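Local coordinates for cellulose biosynthesis protein BcsG (Salmonella typhimurium LT2, PDB 5OLT) that is required for cellulose biosynthesis, this chain being its zinc-binding extramembrane domain of the alkaline phosphatase family, at residues L145-F153 / F183-V194; L79-F88 / A238-F249. One frame throughout, in Å; residues are numbered along the deposited sequence.

Overall arrangement
Both interactions are partly buried: interaction 1 at the outer edge of the mixed central sheet, interaction 2 on a helix beside it, their centres about 20 Å apart. Interaction 1 sits at the end of the outermost strand 142-147, where a loop meets strand 187-189 and the start of helix 191-203. Interaction 2 fixes the 79-88 turn and short helix to the middle of helix 234-255. They are linked through helix 234-255: its E244 OE1 accepts from L192 N, and L241 packs on D191. The chemistry differs with place. Interaction 1 combines waters, Asx turns and carboxylates with one aromatic pair, whereas interaction 2 sets a histidine-carboxylate bond, H82 to D243, beside packing of L84 and aromatic rings.

Interaction 1: residues L145-F153 / F183-V194; sequences LMMDHNGEF and FDGSPVYDDLAV
F183 turns its edge into the face of F153 where the loop after edge strand 142-147 of the central alkaline-phosphatase-family sheet packs on the hairpin of strands 178-181 and 187-189, F183 lying in the hairpin's connecting loop. The planes stand at 87°, and F183 CE2 lies over the centre of the F153 ring, 3.4 Å from F153 CD2. H220 stacks on F183, whose side chain lies about 8 Å from the zinc ion. Two Asx turns lie next to this pair, bridged by water: N150 OD1 accepts from E152 N, and D184 OD1 takes S186 N and, through its syn lone pair, S186 OG. One water ties N150 OD1 and F153 N to D184 OD2. The backbones join directly at Y189 N, which donates to D148 O (2.7 Å). M146, in one of its two conformers, slides past V194, CG 3.5 Å from V194 CG1. With CG set between its backbone N and carbonyl carbon (chi1 64°), the D148 carboxylate lies alongside V188; its OD2 is doubtfully close to D191 OD1 (2.4 Å). D148 OD1 accepts from L217 N and, at 3.3 Å, from H149 ND1, which helps hold the carboxylate's rotation.

Interaction 2: residues L79-F88 / A238-F249; sequences LMSHPLWSHF and AQKLFDELDAFF
H82 NE2 donates to D243 OD1 at 2.8 Å, meeting the carboxylate from above its plane, while H82 ND1 accepts from L84 N (3.0 Å, 170°) in a capping bond ahead of the weakly bonded helix 84-87. With both nitrogens engaged, the imidazole is fixed in rotation. Q239 NE2 holds the other oxygen, D243 OD2, on its syn side at 2.9 Å, so the amide helps position the carboxylate that the histidine meets. H87 ND1 also points at D246 OD1, but both side chains have alternate conformers and the very short separation is doubtful. H82 N closes the type I turn on L79 O, and W85 NE1 reaches the same oxygen from the opposite face.

Inward, the H82 ring is sandwiched: F242 CB sits over the centre of one face in a CH-pi contact, 3.4 Å from the centroid, and P83 CD covers the opposite face. F242 turns an edge toward H82 and receives the edge of W85 on its face, W85 CZ2 lying 3.7 Å from F242 CZ. L79 CD1 reaches A238 CB at 3.5 Å. L84 enters as a knob among F242, L245, D246 and F249, CD2 meeting F242 and CD1 lying 3.7 Å from F249 CE2. The edge of F249 is directed, offset, at the face of F88. Knob-into-hole packing and an aromatic cluster thus seat the 79-88 segment on helix 234-255, one of the helices flanking the central sheet of this alkaline-phosphatase-family α/β domain.

Interaction 1: residues L145-F153 / F183-V194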
loop_
_atom_site.group_PDB
_atom_site.type_symbol
_atom_site.label_atom_id
_atom_site.label_comp_id
_atom_site.label_asym_id
_atom_site.label_seq_id
_atom_site.Cartn_x
_atom_site.Cartn_y
_atom_site.Cartn_z
ATOM N N LEU A 145 -5.467 -11.810 -9.717
ATOM C CA LEU A 145 -4.477 -12.003 -8.665
ATOM C C LEU A 145 -3.238 -12.561 -9.331
ATOM O O LEU A 145 -3.307 -13.559 -10.020
ATOM C CB LEU A 145 -5.039 -12.998 -7.664
ATOM C CG LEU A 145 -4.093 -13.446 -6.558
ATOM C CD1 LEU A 145 -3.672 -12.248 -5.694
ATOM C CD2 LEU A 145 -4.785 -14.528 -5.727
ATOM N N MET A 146 -2.108 -11.917 -9.043
ATOM C CA MET A 146 -0.849 -12.228 -9.651
ATOM C C MET A 146 0.199 -12.229 -8.566
ATOM O O MET A 146 0.157 -11.364 -7.661
ATOM C CB MET A 146 -0.558 -11.108 -10.658
ATOM C CG MET A 146 0.570 -11.377 -11.599
ATOM S SD MET A 146 0.369 -10.328 -13.057
ATOM C CE MET A 146 0.994 -8.759 -12.518
ATOM N N MET A 147 1.165 -13.152 -8.652
ATOM C CA MET A 147 2.291 -13.121 -7.697
ATOM C C MET A 147 3.561 -13.517 -8.414
ATOM O O MET A 147 3.512 -14.204 -9.463
ATOM C CB MET A 147 2.061 -14.075 -6.507
ATOM C CG MET A 147 0.834 -13.732 -5.682
ATOM S SD MET A 147 0.732 -14.633 -4.132
ATOM C CE MET A 147 -0.869 -14.028 -3.555
ATOM N N ASP A 148 4.706 -13.126 -7.853
ATOM C CA ASP A 148 5.971 -13.643 -8.368
ATOM C C ASP A 148 6.447 -14.846 -7.539
ATOM O O ASP A 148 7.605 -15.231 -7.601
ATOM C CB ASP A 148 7.029 -12.546 -8.502
ATOM C CG ASP A 148 7.431 -11.943 -7.189
ATOM O OD1 ASP A 148 7.077 -12.468 -6.127
ATOM O OD2 ASP A 148 8.147 -10.883 -7.226
ATOM N N HIS A 149 5.522 -15.454 -6.790
ATOM C CA HIS A 149 5.841 -16.596 -5.951
ATOM C C HIS A 149 4.564 -17.397 -5.756
ATOM O O HIS A 149 3.494 -16.979 -6.192
ATOM C CB HIS A 149 6.421 -16.103 -4.607
ATOM C CG HIS A 149 5.454 -15.318 -3.771
ATOM N ND1 HIS A 149 5.125 -13.989 -3.968
ATOM C CD2 HIS A 149 4.729 -15.730 -2.703
ATOM C CE1 HIS A 149 4.243 -13.622 -3.043
ATOM N NE2 HIS A 149 3.996 -14.663 -2.261
ATOM N N ASN A 150 4.661 -18.560 -5.106
ATOM C CA ASN A 150 3.475 -19.414 -5.055
ATOM C C ASN A 150 2.559 -19.127 -3.873
ATOM O O ASN A 150 1.490 -19.748 -3.774
ATOM C CB ASN A 150 3.864 -20.903 -5.131
ATOM C CG ASN A 150 4.677 -21.366 -3.921
ATOM O OD1 ASN A 150 4.619 -20.762 -2.848
ATOM N ND2 ASN A 150 5.413 -22.472 -4.078
ATOM N N GLY A 151 2.941 -18.215 -2.966
ATOM C CA GLY A 151 2.040 -17.858 -1.839
ATOM C C GLY A 151 1.875 -18.909 -0.752
ATOM O O GLY A 151 1.051 -18.721 0.133
ATOM N N GLU A 152 2.661 -19.988 -0.793
ATOM C CA GLU A 152 2.479 -21.066 0.177
ATOM C C GLU A 152 3.014 -20.699 1.535
ATOM O O GLU A 152 2.343 -20.941 2.547
ATOM C CB GLU A 152 3.089 -22.373 -0.329
ATOM C CG GLU A 152 2.314 -22.976 -1.470
ATOM C CD GLU A 152 2.946 -24.249 -2.033
ATOM O OE1 GLU A 152 3.912 -24.799 -1.439
ATOM O OE2 GLU A 152 2.464 -24.695 -3.096
ATOM N N PHE A 153 4.186 -20.066 1.559
ATOM C CA PHE A 153 4.823 -19.753 2.816
ATOM C C PHE A 153 3.926 -18.869 3.671
ATOM O O PHE A 153 3.323 -17.909 3.166
ATOM C CB PHE A 153 6.180 -19.091 2.626
ATOM C CG PHE A 153 6.832 -18.764 3.934
ATOM C CD1 PHE A 153 7.491 -19.772 4.655
ATOM C CD2 PHE A 153 6.689 -17.492 4.510
ATOM C CE1 PHE A 153 8.077 -19.487 5.885
ATOM C CE2 PHE A 153 7.261 -17.209 5.753
ATOM C CZ PHE A 153 7.949 -18.211 6.438
ATOM N N PHE A 183 13.623 -18.061 0.495
ATOM C CA PHE A 183 13.986 -18.546 1.822
ATOM C C PHE A 183 13.328 -19.900 2.164
ATOM O O PHE A 183 13.844 -20.614 3.018
ATOM C CB PHE A 183 13.606 -17.471 2.852
ATOM C CG PHE A 183 12.168 -17.037 2.758
ATOM C CD1 PHE A 183 11.759 -16.096 1.783
ATOM C CD2 PHE A 183 11.209 -17.580 3.616
ATOM C CE1 PHE A 183 10.419 -15.725 1.670
ATOM C CE2 PHE A 183 9.879 -17.197 3.519
ATOM C CZ PHE A 183 9.481 -16.265 2.547
ATOM N N ASP A 184 12.211 -20.243 1.491
ATOM C CA ASP A 184 11.563 -21.575 1.641
ATOM C C ASP A 184 11.911 -22.605 0.525
ATOM O O ASP A 184 11.391 -23.707 0.522
ATOM C CB ASP A 184 10.022 -21.452 1.899
ATOM C CG ASP A 184 9.164 -21.436 0.600
ATOM O OD1 ASP A 184 9.701 -21.190 -0.502
ATOM O OD2 ASP A 184 7.924 -21.686 0.678
ATOM N N GLY A 185 12.788 -22.227 -0.403
ATOM C CA GLY A 185 13.209 -23.112 -1.516
ATOM C C GLY A 185 12.398 -22.997 -2.828
ATOM O O GLY A 185 12.785 -23.529 -3.890
ATOM N N SER A 186 11.272 -22.311 -2.764
ATOM C CA SER A 186 10.431 -22.189 -3.923
ATOM C C SER A 186 10.853 -20.976 -4.775
ATOM O O SER A 186 11.629 -20.118 -4.334
ATOM C CB SER A 186 8.948 -22.122 -3.543
ATOM O OG SER A 186 8.706 -20.965 -2.797
ATOM N N PRO A 187 10.375 -20.928 -6.015
ATOM C CA PRO A 187 10.872 -19.887 -6.901
ATOM C C PRO A 187 10.299 -18.512 -6.627
ATOM O O PRO A 187 9.133 -18.363 -6.222
ATOM C CB PRO A 187 10.400 -20.337 -8.293
ATOM C CG PRO A 187 10.080 -21.765 -8.175
ATOM C CD PRO A 187 9.624 -21.965 -6.753
ATOM N N VAL A 188 11.132 -17.506 -6.861
ATOM C CA VAL A 188 10.627 -16.137 -7.037
ATOM C C VAL A 188 10.843 -15.819 -8.511
ATOM O O VAL A 188 12.005 -15.804 -8.994
ATOM C CB VAL A 188 11.353 -15.130 -6.133
ATOM C CG1 VAL A 188 10.681 -13.762 -6.316
ATOM C CG2 VAL A 188 11.284 -15.588 -4.679
ATOM N N TYR A 189 9.749 -15.650 -9.248
ATOM C CA TYR A 189 9.842 -15.435 -10.676
ATOM C C TYR A 189 10.307 -14.018 -11.000
ATOM O O TYR A 189 10.077 -13.082 -10.209
ATOM C CB TYR A 189 8.477 -15.679 -11.325
ATOM C CG TYR A 189 8.033 -17.086 -11.082
ATOM C CD1 TYR A 189 8.721 -18.147 -11.679
ATOM C CD2 TYR A 189 6.945 -17.363 -10.243
ATOM C CE1 TYR A 189 8.358 -19.466 -11.425
ATOM C CE2 TYR A 189 6.565 -18.697 -9.992
ATOM C CZ TYR A 189 7.273 -19.724 -10.595
ATOM O OH TYR A 189 6.865 -21.025 -10.357
ATOM N N ASP A 190 10.889 -13.847 -12.184
ATOM C CA ASP A 190 11.311 -12.535 -12.616
ATOM C C ASP A 190 10.112 -11.599 -12.736
ATOM O O ASP A 190 9.114 -11.909 -13.432
ATOM C CB ASP A 190 11.988 -12.614 -13.975
ATOM C CG ASP A 190 12.545 -11.300 -14.373
ATOM O OD1 ASP A 190 13.612 -10.916 -13.839
ATOM O OD2 ASP A 190 11.897 -10.626 -15.182
ATOM N N ASP A 191 10.239 -10.416 -12.144
ATOM C CA ASP A 191 9.079 -9.514 -12.096
ATOM C C ASP A 191 8.743 -8.888 -13.433
ATOM O O ASP A 191 7.560 -8.682 -13.743
ATOM C CB ASP A 191 9.281 -8.445 -11.044
ATOM C CG ASP A 191 9.246 -9.050 -9.662
ATOM O OD1 ASP A 191 8.226 -9.777 -9.401
ATOM O OD2 ASP A 191 10.240 -8.902 -8.886
ATOM N N LEU A 192 9.774 -8.559 -14.235
ATOM C CA LEU A 192 9.482 -8.027 -15.561
ATOM C C LEU A 192 8.755 -9.069 -16.386
ATOM O O LEU A 192 7.844 -8.706 -17.147
ATOM C CB LEU A 192 10.763 -7.553 -16.230
ATOM C CG LEU A 192 10.649 -6.854 -17.586
ATOM C CD1 LEU A 192 9.657 -5.687 -17.498
ATOM C CD2 LEU A 192 12.041 -6.421 -18.059
ATOM N N ALA A 193 9.129 -10.350 -16.258
ATOM C CA ALA A 193 8.411 -11.410 -17.001
ATOM C C ALA A 193 6.954 -11.536 -16.553
ATOM O O ALA A 193 6.056 -11.670 -17.387
ATOM C CB ALA A 193 9.120 -12.737 -16.858
ATOM N N VAL A 194 6.712 -11.459 -15.236
ATOM C CA VAL A 194 5.345 -11.498 -14.720
ATOM C C VAL A 194 4.543 -10.303 -15.273
ATOM O O VAL A 194 3.395 -10.463 -15.703
ATOM C CB VAL A 194 5.339 -11.454 -13.171
ATOM C CG1 VAL A 194 3.923 -11.324 -12.640
ATOM C CG2 VAL A 194 5.969 -12.716 -12.583
HETATM O O HOH W 1 7.305 -19.453 -4.534
HETATM O O HOH W 2 6.052 -20.155 -0.645
HETATM O O HOH W 3 6.517 -23.694 -1.389
#

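Interaction 2: residues L79-F88 / A238-F249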
loop_
_atom_site.group_PDB
_atom_site.type_symbol
_atom_site.label_atom_id
_atom_site.label_comp_id
_atom_site.label_asym_id
_atom_site.label_seq_id
_atom_site.Cartn_x
_atom_site.Cartn_y
_atom_site.Cartn_z
ATOM N N LEU A 79 19.629 3.789 -2.272
ATOM C CA LEU A 79 18.825 3.819 -3.482
ATOM C C LEU A 79 17.804 4.963 -3.564
ATOM O O LEU A 79 16.890 4.905 -4.371
ATOM C CB LEU A 79 18.146 2.442 -3.682
ATOM C CG LEU A 79 19.151 1.322 -3.981
ATOM C CD1 LEU A 79 18.387 0.012 -4.024
ATOM C CD2 LEU A 79 19.816 1.564 -5.322
ATOM N N MET A 80 17.971 6.016 -2.750
ATOM C CA MET A 80 17.064 7.158 -2.794
ATOM C C MET A 80 17.086 7.908 -4.124
ATOM O O MET A 80 16.085 8.521 -4.493
ATOM C CB MET A 80 17.372 8.126 -1.660
ATOM C CG MET A 80 17.074 7.538 -0.298
ATOM S SD MET A 80 15.308 7.320 -0.007
ATOM C CE MET A 80 14.805 9.021 0.252
ATOM N N SER A 81 18.176 7.795 -4.874
ATOM C CA SER A 81 18.237 8.488 -6.156
ATOM C C SER A 81 17.983 7.578 -7.356
ATOM O O SER A 81 18.190 7.987 -8.511
ATOM C CB SER A 81 19.574 9.213 -6.313
ATOM O OG SER A 81 20.629 8.288 -6.275
ATOM N N HIS A 82 17.517 6.344 -7.100
ATOM C CA HIS A 82 17.128 5.506 -8.212
ATOM C C HIS A 82 16.072 6.243 -9.058
ATOM O O HIS A 82 15.157 6.837 -8.483
ATOM C CB HIS A 82 16.553 4.169 -7.735
ATOM C CG HIS A 82 16.432 3.190 -8.853
ATOM N ND1 HIS A 82 15.434 3.262 -9.802
ATOM C CD2 HIS A 82 17.254 2.171 -9.235
ATOM C CE1 HIS A 82 15.639 2.318 -10.713
ATOM N NE2 HIS A 82 16.728 1.634 -10.380
ATOM N N PRO A 83 16.195 6.214 -10.405
ATOM C CA PRO A 83 15.261 6.936 -11.259
ATOM C C PRO A 83 13.793 6.561 -11.048
ATOM O O PRO A 83 12.935 7.382 -11.335
ATOM C CB PRO A 83 15.686 6.555 -12.689
ATOM C CG PRO A 83 17.069 6.024 -12.583
ATOM C CD PRO A 83 17.335 5.637 -11.163
ATOM N N LEU A 84 13.486 5.368 -10.531
ATOM C CA LEU A 84 12.077 4.957 -10.336
ATOM C C LEU A 84 11.313 6.009 -9.536
ATOM O O LEU A 84 10.175 6.340 -9.885
ATOM C CB LEU A 84 12.005 3.598 -9.612
ATOM C CG LEU A 84 10.570 3.114 -9.277
ATOM C CD1 LEU A 84 9.823 2.751 -10.551
ATOM C CD2 LEU A 84 10.708 1.938 -8.323
ATOM N N TRP A 85 11.919 6.551 -8.480
ATOM C CA TRP A 85 11.178 7.442 -7.596
ATOM C C TRP A 85 10.715 8.676 -8.314
ATOM O O TRP A 85 9.661 9.182 -7.999
ATOM C CB TRP A 85 11.954 7.820 -6.316
ATOM C CG TRP A 85 12.514 6.606 -5.649
ATOM C CD1 TRP A 85 13.844 6.317 -5.461
ATOM C CD2 TRP A 85 11.778 5.503 -5.107
ATOM N NE1 TRP A 85 13.975 5.103 -4.853
ATOM C CE2 TRP A 85 12.731 4.586 -4.605
ATOM C CE3 TRP A 85 10.388 5.196 -4.980
ATOM C CZ2 TRP A 85 12.357 3.378 -4.013
ATOM C CZ3 TRP A 85 10.042 3.995 -4.392
ATOM C CH2 TRP A 85 11.023 3.107 -3.925
ATOM N N SER A 86 11.511 9.132 -9.274
ATOM C CA SER A 86 11.188 10.331 -10.000
ATOM C C SER A 86 10.129 10.098 -11.075
ATOM O O SER A 86 9.634 11.081 -11.651
ATOM C CB SER A 86 12.480 10.930 -10.601
ATOM O OG SER A 86 12.925 10.137 -11.677
ATOM N N HIS A 87 9.769 8.832 -11.352
ATOM C CA HIS A 87 8.863 8.538 -12.423
ATOM C C HIS A 87 7.400 8.519 -12.020
ATOM O O HIS A 87 6.527 8.608 -12.856
ATOM C CB HIS A 87 9.350 7.288 -13.158
ATOM C CG HIS A 87 10.677 7.500 -13.836
ATOM N ND1 HIS A 87 11.502 6.466 -14.211
ATOM C CD2 HIS A 87 11.346 8.636 -14.152
ATOM C CE1 HIS A 87 12.598 6.946 -14.767
ATOM N NE2 HIS A 87 12.541 8.261 -14.719
ATOM N N PHE A 88 7.135 8.530 -10.731
ATOM C CA PHE A 88 5.734 8.561 -10.269
ATOM C C PHE A 88 5.067 9.903 -10.506
ATOM O O PHE A 88 5.732 10.922 -10.640
ATOM C CB PHE A 88 5.688 8.247 -8.759
ATOM C CG PHE A 88 5.985 6.807 -8.440
ATOM C CD1 PHE A 88 5.024 5.824 -8.663
ATOM C CD2 PHE A 88 7.232 6.453 -7.961
ATOM C CE1 PHE A 88 5.315 4.494 -8.383
ATOM C CE2 PHE A 88 7.556 5.114 -7.694
ATOM C CZ PHE A 88 6.596 4.137 -7.908
ATOM N N ALA A 238 17.167 -4.992 -4.744
ATOM C CA ALA A 238 16.304 -3.794 -4.843
ATOM C C ALA A 238 16.611 -3.037 -6.127
ATOM O O ALA A 238 15.682 -2.636 -6.830
ATOM C CB ALA A 238 16.469 -2.922 -3.611
ATOM N N GLN A 239 17.905 -2.867 -6.474
ATOM C CA GLN A 239 18.243 -2.270 -7.757
ATOM C C GLN A 239 17.619 -3.052 -8.920
ATOM O O GLN A 239 17.083 -2.437 -9.857
ATOM C CB GLN A 239 19.772 -2.228 -7.888
ATOM C CG GLN A 239 20.242 -1.689 -9.238
ATOM C CD GLN A 239 20.110 -0.180 -9.391
ATOM O OE1 GLN A 239 20.228 0.584 -8.398
ATOM N NE2 GLN A 239 19.917 0.276 -10.643
ATOM N N LYS A 240 17.716 -4.388 -8.884
ATOM C CA LYS A 240 17.154 -5.218 -9.939
ATOM C C LYS A 240 15.658 -4.997 -10.051
ATOM O O LYS A 240 15.128 -4.811 -11.147
ATOM C CB LYS A 240 17.461 -6.693 -9.643
ATOM C CG LYS A 240 16.814 -7.698 -10.597
ATOM C CD LYS A 240 17.322 -9.090 -10.259
ATOM C CE LYS A 240 16.743 -10.191 -11.138
ATOM N NZ LYS A 240 17.548 -10.453 -12.336
ATOM N N LEU A 241 14.964 -4.995 -8.906
ATOM C CA LEU A 241 13.518 -4.767 -8.912
ATOM C C LEU A 241 13.174 -3.384 -9.467
ATOM O O LEU A 241 12.271 -3.252 -10.297
ATOM C CB LEU A 241 12.958 -4.900 -7.485
ATOM C CG LEU A 241 11.461 -4.553 -7.349
ATOM C CD1 LEU A 241 10.563 -5.436 -8.233
ATOM C CD2 LEU A 241 11.049 -4.639 -5.891
ATOM N N PHE A 242 13.892 -2.360 -8.999
ATOM C CA PHE A 242 13.550 -1.013 -9.420
ATOM C C PHE A 242 13.850 -0.825 -10.902
ATOM O O PHE A 242 13.093 -0.157 -11.601
ATOM C CB PHE A 242 14.287 0.031 -8.582
ATOM C CG PHE A 242 13.990 -0.033 -7.094
ATOM C CD1 PHE A 242 12.864 -0.672 -6.585
ATOM C CD2 PHE A 242 14.865 0.608 -6.199
ATOM C CE1 PHE A 242 12.666 -0.709 -5.208
ATOM C CE2 PHE A 242 14.658 0.562 -4.823
ATOM C CZ PHE A 242 13.540 -0.093 -4.333
ATOM N N ASP A 243 14.943 -1.423 -11.387
ATOM C CA ASP A 243 15.232 -1.388 -12.831
ATOM C C ASP A 243 14.165 -2.116 -13.645
ATOM O O ASP A 243 13.764 -1.620 -14.722
ATOM C CB ASP A 243 16.608 -2.013 -13.094
ATOM C CG ASP A 243 17.773 -1.063 -12.723
ATOM O OD1 ASP A 243 17.545 0.169 -12.565
ATOM O OD2 ASP A 243 18.917 -1.590 -12.610
ATOM N N GLU A 244 13.638 -3.235 -13.113
ATOM C CA GLU A 244 12.588 -3.938 -13.833
ATOM C C GLU A 244 11.278 -3.159 -13.820
ATOM O O GLU A 244 10.599 -3.119 -14.838
ATOM C CB GLU A 244 12.410 -5.351 -13.307
ATOM C CG GLU A 244 13.588 -6.228 -13.697
ATOM C CD GLU A 244 13.334 -7.708 -13.498
ATOM O OE1 GLU A 244 12.368 -8.118 -12.810
ATOM O OE2 GLU A 244 14.159 -8.497 -14.047
ATOM N N LEU A 245 10.934 -2.549 -12.683
ATOM C CA LEU A 245 9.715 -1.736 -12.646
ATOM C C LEU A 245 9.832 -0.550 -13.596
ATOM O O LEU A 245 8.877 -0.246 -14.318
ATOM C CB LEU A 245 9.418 -1.267 -11.223
ATOM C CG LEU A 245 9.033 -2.377 -10.242
ATOM C CD1 LEU A 245 8.905 -1.767 -8.846
ATOM C CD2 LEU A 245 7.731 -3.066 -10.667
ATOM N N ASP A 246 10.991 0.105 -13.623
ATOM C CA ASP A 246 11.159 1.223 -14.532
ATOM C C ASP A 246 11.087 0.804 -15.985
ATOM O O ASP A 246 10.475 1.507 -16.798
ATOM C CB ASP A 246 12.473 1.948 -14.233
ATOM C CG ASP A 246 12.382 3.425 -14.491
ATOM O OD1 ASP A 246 11.342 4.047 -14.130
ATOM O OD2 ASP A 246 13.350 3.959 -15.054
ATOM N N ALA A 247 11.661 -0.350 -16.319
ATOM C CA ALA A 247 11.593 -0.899 -17.665
ATOM C C ALA A 247 10.133 -1.178 -18.012
ATOM O O ALA A 247 9.688 -0.848 -19.116
ATOM C CB ALA A 247 12.437 -2.145 -17.786
ATOM N N PHE A 248 9.375 -1.739 -17.069
ATOM C CA PHE A 248 7.986 -1.967 -17.320
ATOM C C PHE A 248 7.183 -0.686 -17.493
ATOM O O PHE A 248 6.306 -0.629 -18.363
ATOM C CB PHE A 248 7.363 -2.847 -16.231
ATOM C CG PHE A 248 5.984 -3.251 -16.593
ATOM C CD1 PHE A 248 5.802 -4.071 -17.734
ATOM C CD2 PHE A 248 4.894 -2.801 -15.883
ATOM C CE1 PHE A 248 4.557 -4.470 -18.133
ATOM C CE2 PHE A 248 3.585 -3.200 -16.306
ATOM C CZ PHE A 248 3.444 -4.010 -17.443
ATOM N N PHE A 249 7.482 0.346 -16.708
ATOM C CA PHE A 249 6.799 1.624 -16.890
ATOM C C PHE A 249 7.025 2.099 -18.324
ATOM O O PHE A 249 6.098 2.609 -18.967
ATOM C CB PHE A 249 7.302 2.651 -15.885
ATOM C CG PHE A 249 6.794 2.456 -14.478
ATOM C CD1 PHE A 249 6.025 1.333 -14.096
ATOM C CD2 PHE A 249 7.066 3.430 -13.517
ATOM C CE1 PHE A 249 5.565 1.191 -12.767
ATOM C CE2 PHE A 249 6.603 3.299 -12.214
ATOM C CZ PHE A 249 5.872 2.179 -11.837
#